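Local coordinates for pectate lyase 47 (Bacillus sp. TS-47, PDB 1VBL), which cleaves pectate by beta-elimination, as a thermostable, calcium-binding member of polysaccharide lyase family 1, at residues A[351-356]-A[384-389]; A[324-329]-A[394-399]; A[317-322]-A[344-349]. All blocks are in the same frame, centred on the assembly; numbering follows the deposited sequence.

In the fold
From the N terminus, the chain reaches these contacts late in the parallel beta-helix. Contact 3 comes first: 317-322 is met again by 344-349, one coil further on, closing a short loop with most of strand 322-332 inside it. Contact 2 opens within that loop at 324-329 and closes last, at 394-399, so contacts 2 and 3 cross. Contact 1 begins after contact 3 has closed; its segments, 351-356 and 384-389, both fall within the long excursion that contact 2 completes. Strands 322-332 and 351-361 lie side by side, with Tyr-353 O hydrogen-bonded to Ala-325 N at 2.8 Å, and the chain after strand 383-384 crosses their outer side before entering helix 402-409.

Contact 1: residues A[351-356]-A[384-389]; sequences SMYETG and KEVTWK
Four hydrogen bonds join Ser-351 through Glu-354 to Lys-384 and Glu-385, one of them between backbones. Glu-385 N donates a hydrogen bond to Met-352 O at 3.1 Å, coming from above the carbonyl plane, and the same oxygen is approached by the CA-H of Lys-384. A single parallel bridge, Met-352 with Lys-384, marks this pairing, after which the second segment turns off the sheet.

The charged end of Lys-384 reaches along strand 351-355. Its chain leaves with CG anti to the backbone N and then bends at chi3 (-73°), bringing NZ to Glu-354, where it bonds both the main-chain O, at 3.1 Å, and the carboxylate OE1, at 3.0 Å. NZ meets OE1 from above the carboxylate plane, completing a salt bridge. Asp-369 is a second acidic partner of NZ, and the Glu-354 carboxylate is further held by Thr-357 OG1 and the backbone N of Leu-370 and Val-371. Glu-354 OE1 and Asp-369 OD1 lie close, and the lysine charge probably offsets their repulsion. At the other end, Ser-351 OG donates to Glu-385 OE2 at 2.6 Å, and OE2 accepts with its anti lone pair, the one turned away from the other carboxylate oxygen.

Apolar contact centres on the Tyr-353 ring. Val-386 CG2 sits over one face, 3.8 Å from the centroid and offset toward the rim, a CH-pi contact, while Lys-384 CG comes within 4.0 Å of Tyr-353 CD1.

Within the beta-helix, strand 351-361 pairs with strand 322-332, and Tyr-353 also meets the ring of Tyr-324 there. Met-352 points to the other side, packing on Trp-315 and Val-317 of strand 315-318 and on Val-371 of helix 370-377, which also touches Lys-384.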
loop_
_atom_site.group_PDB
_atom_site.type_symbol
_atom_site.label_atom_id
_atom_site.label_comp_id
_atom_site.label_asym_id
_atom_site.label_seq_id
_atom_site.Cartn_x
_atom_site.Cartn_y
_atom_site.Cartn_z
ATOM N N SER A 351 1.594 20.500 11.167
ATOM C CA SER A 351 1.127 20.149 12.496
ATOM C C SER A 351 0.741 18.679 12.527
ATOM O O SER A 351 0.242 18.134 11.544
ATOM C CB SER A 351 -0.098 20.986 12.879
ATOM O OG SER A 351 0.216 22.365 12.966
ATOM N N MET A 352 0.996 18.034 13.653
ATOM C CA MET A 352 0.617 16.643 13.823
ATOM C C MET A 352 0.511 16.417 15.314
ATOM O O MET A 352 1.070 17.174 16.107
ATOM C CB MET A 352 1.654 15.687 13.206
ATOM C CG MET A 352 2.817 15.277 14.102
ATOM S SD MET A 352 3.867 13.976 13.350
ATOM C CE MET A 352 3.061 12.487 13.917
ATOM N N TYR A 353 -0.246 15.406 15.703
ATOM C CA TYR A 353 -0.349 15.105 17.111
ATOM C C TYR A 353 0.165 13.694 17.275
ATOM O O TYR A 353 -0.059 12.834 16.421
ATOM C CB TYR A 353 -1.786 15.201 17.618
ATOM C CG TYR A 353 -1.836 15.097 19.120
ATOM C CD1 TYR A 353 -1.256 16.081 19.921
ATOM C CD2 TYR A 353 -2.400 13.990 19.743
ATOM C CE1 TYR A 353 -1.233 15.961 21.306
ATOM C CE2 TYR A 353 -2.383 13.858 21.130
ATOM C CZ TYR A 353 -1.797 14.846 21.904
ATOM O OH TYR A 353 -1.764 14.714 23.276
ATOM N N GLU A 354 0.870 13.464 18.371
ATOM C CA GLU A 354 1.442 12.161 18.641
ATOM C C GLU A 354 1.490 11.957 20.143
ATOM O O GLU A 354 1.856 12.867 20.889
ATOM C CB GLU A 354 2.858 12.092 18.069
ATOM C CG GLU A 354 3.601 10.821 18.428
ATOM C CD GLU A 354 4.922 11.092 19.115
ATOM O OE1 GLU A 354 5.289 12.277 19.267
ATOM O OE2 GLU A 354 5.596 10.115 19.503
ATOM N N THR A 355 1.118 10.764 20.585
ATOM C CA THR A 355 1.141 10.460 22.006
ATOM C C THR A 355 1.199 8.955 22.235
ATOM O O THR A 355 0.793 8.171 21.378
ATOM C CB THR A 355 -0.107 11.026 22.714
ATOM O OG1 THR A 355 0.071 10.941 24.132
ATOM C CG2 THR A 355 -1.354 10.240 22.321
ATOM N N GLY A 356 1.724 8.568 23.394
ATOM C CA GLY A 356 1.811 7.165 23.758
ATOM C C GLY A 356 2.762 6.300 22.956
ATOM O O GLY A 356 2.651 5.075 22.987
ATOM N N LYS A 384 3.682 20.097 17.396
ATOM C CA LYS A 384 2.809 19.089 17.978
ATOM C C LYS A 384 1.614 19.824 18.558
ATOM O O LYS A 384 1.743 20.579 19.524
ATOM C CB LYS A 384 3.511 18.297 19.086
ATOM C CG LYS A 384 2.561 17.341 19.806
ATOM C CD LYS A 384 3.248 16.471 20.850
ATOM C CE LYS A 384 4.101 15.393 20.212
ATOM N NZ LYS A 384 4.516 14.380 21.222
ATOM N N GLU A 385 0.453 19.615 17.953
ATOM C CA GLU A 385 -0.758 20.269 18.413
ATOM C C GLU A 385 -1.980 19.555 17.853
ATOM O O GLU A 385 -1.908 18.895 16.816
ATOM C CB GLU A 385 -0.766 21.736 17.967
ATOM C CG GLU A 385 -1.033 21.934 16.484
ATOM C CD GLU A 385 -1.109 23.397 16.093
ATOM O OE1 GLU A 385 -1.732 24.183 16.839
ATOM O OE2 GLU A 385 -0.560 23.760 15.031
ATOM N N VAL A 386 -3.098 19.687 18.554
ATOM C CA VAL A 386 -4.343 19.064 18.130
ATOM C C VAL A 386 -5.131 20.017 17.240
ATOM O O VAL A 386 -5.578 21.069 17.696
ATOM C CB VAL A 386 -5.219 18.693 19.344
ATOM C CG1 VAL A 386 -6.545 18.114 18.873
ATOM C CG2 VAL A 386 -4.484 17.696 20.231
ATOM N N THR A 387 -5.284 19.655 15.971
ATOM C CA THR A 387 -6.038 20.476 15.028
ATOM C C THR A 387 -7.386 19.822 14.751
ATOM O O THR A 387 -8.296 20.447 14.207
ATOM C CB THR A 387 -5.284 20.656 13.696
ATOM O OG1 THR A 387 -4.853 19.379 13.212
ATOM C CG2 THR A 387 -4.078 21.566 13.884
ATOM N N TRP A 388 -7.497 18.552 15.124
ATOM C CA TRP A 388 -8.732 17.798 14.958
ATOM C C TRP A 388 -8.708 16.651 15.960
ATOM O O TRP A 388 -7.645 16.273 16.455
ATOM C CB TRP A 388 -8.866 17.253 13.529
ATOM C CG TRP A 388 -7.848 16.206 13.152
ATOM C CD1 TRP A 388 -6.508 16.387 12.988
ATOM C CD2 TRP A 388 -8.104 14.822 12.868
ATOM N NE1 TRP A 388 -5.910 15.205 12.617
ATOM C CE2 TRP A 388 -6.867 14.229 12.537
ATOM C CE3 TRP A 388 -9.261 14.028 12.862
ATOM C CZ2 TRP A 388 -6.750 12.872 12.200
ATOM C CZ3 TRP A 388 -9.144 12.674 12.524
ATOM C CH2 TRP A 388 -7.894 12.116 12.198
ATOM N N LYS A 389 -9.877 16.104 16.266
ATOM C CA LYS A 389 -9.959 15.008 17.217
ATOM C C LYS A 389 -10.636 13.809 16.563
ATOM O O LYS A 389 -11.804 13.883 16.177
ATOM C CB LYS A 389 -10.757 15.449 18.448
ATOM C CG LYS A 389 -10.377 16.840 18.941
ATOM C CD LYS A 389 -9.549 16.806 20.212
ATOM C CE LYS A 389 -10.412 16.503 21.422
ATOM N NZ LYS A 389 -9.666 16.732 22.690
#

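Contact 2: residues A[324-329]-A[394-399]; sequences YAQNNY and HVIHPT
Asn-327 points its amide at the backbone of 394-399, and ND2 donates to His-397 O at 2.9 Å. The bond is almost straight, 174° at the hydrogen, and the oxygen lies in the plane of the amide, although the donor stands above the plane of the His-397 carbonyl. With CG beside its own backbone N (chi1 -58°), the asparagine side chain also lies across Thr-399, whose OG1 comes to 3.1 Å from Asn-327 CB; that hydroxyl is hydrogen-bonded to Gly-356 O.

Ile-396 crosses both Gln-326 and Asn-327 at about a right angle. Its CD1 abuts the Gln-326 amide, and its CG2 reaches Asn-327 ND2 at 3.7 Å. Gln-326 OE1 accepts a hydrogen bond from His-295 NE2, on the preceding coil. This is the outer surface of the parallel beta-helix characteristic of polysaccharide lyase family 1: strand 322-332 is interrupted after Gln-326 by a turn at Asn-327, and the C-terminal chain passes over it at a slant on its way to helix 402-409.

Beyond the turn, Thr-399 CG2 packs against Asn-328 O at 3.4 Å. The Tyr-329 ring brings its edge to Thr-399 O, nearest through CD1, while its OH is hydrogen-bonded to Asp-360 OD2.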
loop_
_atom_site.group_PDB
_atom_site.type_symbol
_atom_site.label_atom_id
_atom_site.label_comp_id
_atom_site.label_asym_id
_atom_site.label_seq_id
_atom_site.Cartn_x
_atom_site.Cartn_y
_atom_site.Cartn_z
ATOM N N TYR A 324 -2.587 12.118 13.264
ATOM C CA TYR A 324 -2.915 12.038 14.682
ATOM C C TYR A 324 -2.515 10.610 15.053
ATOM O O TYR A 324 -3.233 9.658 14.751
ATOM C CB TYR A 324 -4.417 12.265 14.899
ATOM C CG TYR A 324 -4.813 12.544 16.338
ATOM C CD1 TYR A 324 -4.767 11.537 17.307
ATOM C CD2 TYR A 324 -5.231 13.818 16.731
ATOM C CE1 TYR A 324 -5.131 11.794 18.635
ATOM C CE2 TYR A 324 -5.596 14.086 18.054
ATOM C CZ TYR A 324 -5.544 13.071 18.999
ATOM O OH TYR A 324 -5.907 13.332 20.303
ATOM N N ALA A 325 -1.350 10.472 15.684
ATOM C CA ALA A 325 -0.811 9.167 16.062
ATOM C C ALA A 325 -0.971 8.856 17.547
ATOM O O ALA A 325 -0.616 9.665 18.401
ATOM C CB ALA A 325 0.666 9.093 15.673
ATOM N N GLN A 326 -1.492 7.667 17.845
ATOM C CA GLN A 326 -1.707 7.249 19.227
ATOM C C GLN A 326 -1.268 5.826 19.537
ATOM O O GLN A 326 -1.595 4.888 18.811
ATOM C CB GLN A 326 -3.193 7.334 19.592
ATOM C CG GLN A 326 -3.784 8.717 19.699
ATOM C CD GLN A 326 -5.260 8.656 20.048
ATOM O OE1 GLN A 326 -6.111 8.484 19.176
ATOM N NE2 GLN A 326 -5.566 8.770 21.332
ATOM N N ASN A 327 -0.544 5.675 20.638
ATOM C CA ASN A 327 -0.127 4.370 21.124
ATOM C C ASN A 327 0.429 3.375 20.105
ATOM O O ASN A 327 -0.051 2.242 20.005
ATOM C CB ASN A 327 -1.308 3.745 21.875
ATOM C CG ASN A 327 -1.784 4.619 23.025
ATOM O OD1 ASN A 327 -1.377 5.779 23.138
ATOM N ND2 ASN A 327 -2.650 4.074 23.876
ATOM N N ASN A 328 1.440 3.804 19.358
ATOM C CA ASN A 328 2.085 2.937 18.386
ATOM C C ASN A 328 3.364 2.457 19.052
ATOM O O ASN A 328 3.970 3.181 19.841
ATOM C CB ASN A 328 2.396 3.698 17.097
ATOM C CG ASN A 328 1.148 4.218 16.426
ATOM O OD1 ASN A 328 0.785 5.386 16.582
ATOM N ND2 ASN A 328 0.468 3.348 15.696
ATOM N N TYR A 329 3.767 1.235 18.730
ATOM C CA TYR A 329 4.948 0.623 19.328
ATOM C C TYR A 329 6.019 0.319 18.285
ATOM O O TYR A 329 5.753 -0.375 17.304
ATOM C CB TYR A 329 4.519 -0.671 20.021
ATOM C CG TYR A 329 5.510 -1.253 21.004
ATOM C CD1 TYR A 329 5.181 -1.373 22.350
ATOM C CD2 TYR A 329 6.757 -1.723 20.583
ATOM C CE1 TYR A 329 6.061 -1.950 23.260
ATOM C CE2 TYR A 329 7.652 -2.306 21.491
ATOM C CZ TYR A 329 7.290 -2.415 22.829
ATOM O OH TYR A 329 8.151 -2.987 23.737
ATOM N N HIS A 394 -13.424 2.444 18.177
ATOM C CA HIS A 394 -14.134 1.789 19.263
ATOM C C HIS A 394 -13.245 1.713 20.496
ATOM O O HIS A 394 -13.674 2.037 21.603
ATOM C CB HIS A 394 -14.554 0.379 18.844
ATOM C CG HIS A 394 -15.771 0.344 17.975
ATOM N ND1 HIS A 394 -16.989 -0.124 18.418
ATOM C CD2 HIS A 394 -15.963 0.739 16.694
ATOM C CE1 HIS A 394 -17.879 -0.019 17.447
ATOM N NE2 HIS A 394 -17.283 0.502 16.389
ATOM N N VAL A 395 -11.998 1.296 20.295
ATOM C CA VAL A 395 -11.061 1.155 21.395
ATOM C C VAL A 395 -9.618 1.395 20.983
ATOM O O VAL A 395 -9.197 0.983 19.905
ATOM C CB VAL A 395 -11.099 -0.274 21.987
ATOM C CG1 VAL A 395 -10.187 -0.356 23.206
ATOM C CG2 VAL A 395 -12.518 -0.663 22.344
ATOM N N ILE A 396 -8.868 2.059 21.851
ATOM C CA ILE A 396 -7.450 2.283 21.614
ATOM C C ILE A 396 -6.768 1.560 22.766
ATOM O O ILE A 396 -6.984 1.888 23.932
ATOM C CB ILE A 396 -7.073 3.776 21.647
ATOM C CG1 ILE A 396 -7.751 4.507 20.485
ATOM C CG2 ILE A 396 -5.558 3.924 21.545
ATOM C CD1 ILE A 396 -7.462 5.987 20.438
ATOM N N HIS A 397 -5.964 0.555 22.444
ATOM C CA HIS A 397 -5.279 -0.209 23.478
ATOM C C HIS A 397 -4.045 0.490 24.019
ATOM O O HIS A 397 -3.434 1.313 23.333
ATOM C CB HIS A 397 -4.870 -1.574 22.935
ATOM C CG HIS A 397 -6.007 -2.355 22.362
ATOM N ND1 HIS A 397 -7.077 -2.775 23.122
ATOM C CD2 HIS A 397 -6.256 -2.768 21.098
ATOM C CE1 HIS A 397 -7.937 -3.412 22.350
ATOM N NE2 HIS A 397 -7.464 -3.422 21.116
ATOM N N PRO A 398 -3.673 0.180 25.271
ATOM C CA PRO A 398 -2.494 0.778 25.899
ATOM C C PRO A 398 -1.287 0.295 25.110
ATOM O O PRO A 398 -1.186 -0.884 24.782
ATOM C CB PRO A 398 -2.538 0.224 27.323
ATOM C CG PRO A 398 -3.257 -1.093 27.162
ATOM C CD PRO A 398 -4.357 -0.744 26.196
ATOM N N THR A 399 -0.367 1.204 24.816
ATOM C CA THR A 399 0.801 0.871 24.009
ATOM C C THR A 399 1.574 -0.409 24.339
ATOM O O THR A 399 1.964 -1.150 23.432
ATOM C CB THR A 399 1.788 2.049 23.982
ATOM O OG1 THR A 399 1.056 3.277 23.885
ATOM C CG2 THR A 399 2.715 1.932 22.763
#

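Contact 3: residues A[317-322]-A[344-349]; sequences VGVFSQ and VWSKNE
Val-317 pairs with Val-344 in a parallel bridge, CA atoms 4.6 Å apart, and Trp-345 N donates to Val-317 O at 2.8 Å in a nearly straight bond, 171° at the hydrogen. The CA-H of Val-344 leans on the same oxygen. Past this point the pairing loosens: Val-319 N and Trp-345 O are badly angled for a bond, and a water spans them, accepting from Val-319 N and donating to Trp-345 O at 2.8 Å. The first segment then swings away in a type II turn from Gly-318 to Ser-321. Ser-321 N donates to Gly-318 O to close it, and Ser-321 OG adds a second bond, with Ser-321 OG 2.7 Å from Gly-318 O.

These are neighbouring coils of the parallel beta-helix, where strands 315-318 and 342-345 stack in register in one of its parallel sheets before each strand runs on into its own turn.

Among the side chains, Val-317 and Val-344 lie on one face of this sheet, Val-344 CG2 set 3.9 Å from Val-317 CB. Trp-345 projects from the opposite face and makes a cation-pi contact with Arg-288. Further on, Val-319 CG1 packs on Ser-346, 3.9 Å from its OG. The Ser-346 hydroxyl, with chi1 at 179° and so pointing opposite its own N, accepts from Asn-348 N at 3.1 Å in an ST turn; it is also hydrogen-bonded to Glu-350 OE2, which receives Phe-320 N as well.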
loop_
_atom_site.group_PDB
_atom_site.type_symbol
_atom_site.label_atom_id
_atom_site.label_comp_id
_atom_site.label_asym_id
_atom_site.label_seq_id
_atom_site.Cartn_x
_atom_site.Cartn_y
_atom_site.Cartn_z
ATOM N N VAL A 317 5.572 13.041 7.054
ATOM C CA VAL A 317 4.729 14.213 7.241
ATOM C C VAL A 317 4.835 15.075 5.985
ATOM O O VAL A 317 5.816 15.798 5.794
ATOM C CB VAL A 317 5.179 15.025 8.475
ATOM C CG1 VAL A 317 4.329 16.279 8.620
ATOM C CG2 VAL A 317 5.065 14.166 9.728
ATOM N N GLY A 318 3.824 14.976 5.128
ATOM C CA GLY A 318 3.815 15.735 3.892
ATOM C C GLY A 318 3.005 17.009 3.989
ATOM O O GLY A 318 2.444 17.328 5.040
ATOM N N VAL A 319 2.928 17.733 2.877
ATOM C CA VAL A 319 2.206 18.994 2.839
ATOM C C VAL A 319 0.765 18.914 3.316
ATOM O O VAL A 319 -0.001 18.043 2.899
ATOM C CB VAL A 319 2.227 19.608 1.421
ATOM C CG1 VAL A 319 3.662 19.952 1.031
ATOM C CG2 VAL A 319 1.611 18.637 0.418
ATOM N N PHE A 320 0.423 19.836 4.208
ATOM C CA PHE A 320 -0.909 19.957 4.778
ATOM C C PHE A 320 -1.449 18.703 5.448
ATOM O O PHE A 320 -2.658 18.566 5.616
ATOM C CB PHE A 320 -1.897 20.419 3.703
ATOM C CG PHE A 320 -1.454 21.647 2.964
ATOM C CD1 PHE A 320 -0.873 21.544 1.704
ATOM C CD2 PHE A 320 -1.583 22.906 3.543
ATOM C CE1 PHE A 320 -0.426 22.676 1.029
ATOM C CE2 PHE A 320 -1.138 24.049 2.875
ATOM C CZ PHE A 320 -0.557 23.933 1.616
ATOM N N SER A 321 -0.566 17.793 5.837
ATOM C CA SER A 321 -1.016 16.568 6.482
ATOM C C SER A 321 -1.498 16.853 7.901
ATOM O O SER A 321 -1.058 17.809 8.543
ATOM C CB SER A 321 0.116 15.537 6.511
ATOM O OG SER A 321 1.290 16.087 7.086
ATOM N N GLN A 322 -2.419 16.027 8.381
ATOM C CA GLN A 322 -2.944 16.184 9.727
ATOM C C GLN A 322 -2.925 14.823 10.409
ATOM O O GLN A 322 -3.967 14.245 10.727
ATOM C CB GLN A 322 -4.365 16.751 9.689
ATOM C CG GLN A 322 -4.447 18.172 9.140
ATOM C CD GLN A 322 -5.846 18.754 9.231
ATOM O OE1 GLN A 322 -6.393 18.918 10.323
ATOM N NE2 GLN A 322 -6.433 19.067 8.082
ATOM N N VAL A 344 9.935 14.740 7.340
ATOM C CA VAL A 344 9.024 15.774 6.868
ATOM C C VAL A 344 9.331 16.247 5.453
ATOM O O VAL A 344 10.483 16.513 5.112
ATOM C CB VAL A 344 9.042 16.997 7.815
ATOM C CG1 VAL A 344 8.040 18.044 7.340
ATOM C CG2 VAL A 344 8.718 16.556 9.238
ATOM N N TRP A 345 8.288 16.341 4.634
ATOM C CA TRP A 345 8.424 16.797 3.256
ATOM C C TRP A 345 7.474 17.976 3.039
ATOM O O TRP A 345 6.359 17.804 2.548
ATOM C CB TRP A 345 8.069 15.677 2.272
ATOM C CG TRP A 345 8.677 14.336 2.584
ATOM C CD1 TRP A 345 8.131 13.343 3.351
ATOM C CD2 TRP A 345 9.935 13.837 2.118
ATOM N NE1 TRP A 345 8.972 12.256 3.389
ATOM C CE2 TRP A 345 10.086 12.532 2.642
ATOM C CE3 TRP A 345 10.951 14.364 1.311
ATOM C CZ2 TRP A 345 11.214 11.746 2.383
ATOM C CZ3 TRP A 345 12.073 13.583 1.053
ATOM C CH2 TRP A 345 12.194 12.287 1.589
ATOM N N SER A 346 7.918 19.171 3.415
ATOM C CA SER A 346 7.102 20.370 3.261
ATOM C C SER A 346 7.962 21.619 3.394
ATOM O O SER A 346 9.133 21.535 3.752
ATOM C CB SER A 346 6.005 20.402 4.328
ATOM O OG SER A 346 5.218 21.576 4.219
ATOM N N LYS A 347 7.376 22.774 3.099
ATOM C CA LYS A 347 8.085 24.043 3.213
ATOM C C LYS A 347 7.521 24.838 4.381
ATOM O O LYS A 347 8.038 25.896 4.732
ATOM C CB LYS A 347 7.947 24.851 1.922
ATOM C CG LYS A 347 8.605 24.193 0.723
ATOM C CD LYS A 347 8.442 25.029 -0.532
ATOM C CE LYS A 347 9.157 24.379 -1.708
ATOM N NZ LYS A 347 9.041 25.196 -2.946
ATOM N N ASN A 348 6.461 24.319 4.989
ATOM C CA ASN A 348 5.837 25.001 6.116
ATOM C C ASN A 348 5.907 24.179 7.388
ATOM O O ASN A 348 6.197 22.982 7.355
ATOM C CB ASN A 348 4.367 25.294 5.817
ATOM C CG ASN A 348 4.187 26.209 4.630
ATOM O OD1 ASN A 348 4.683 27.333 4.617
ATOM N ND2 ASN A 348 3.471 25.730 3.621
ATOM N N GLU A 349 5.653 24.839 8.512
ATOM C CA GLU A 349 5.626 24.161 9.796
ATOM C C GLU A 349 4.331 23.371 9.789
ATOM O O GLU A 349 3.262 23.943 9.986
ATOM C CB GLU A 349 5.557 25.157 10.950
ATOM C CG GLU A 349 6.881 25.553 11.547
ATOM C CD GLU A 349 6.710 26.112 12.950
ATOM O OE1 GLU A 349 5.957 27.096 13.113
ATOM O OE2 GLU A 349 7.324 25.562 13.889
HETATM O O HOH W 1 4.855 16.307 0.790
#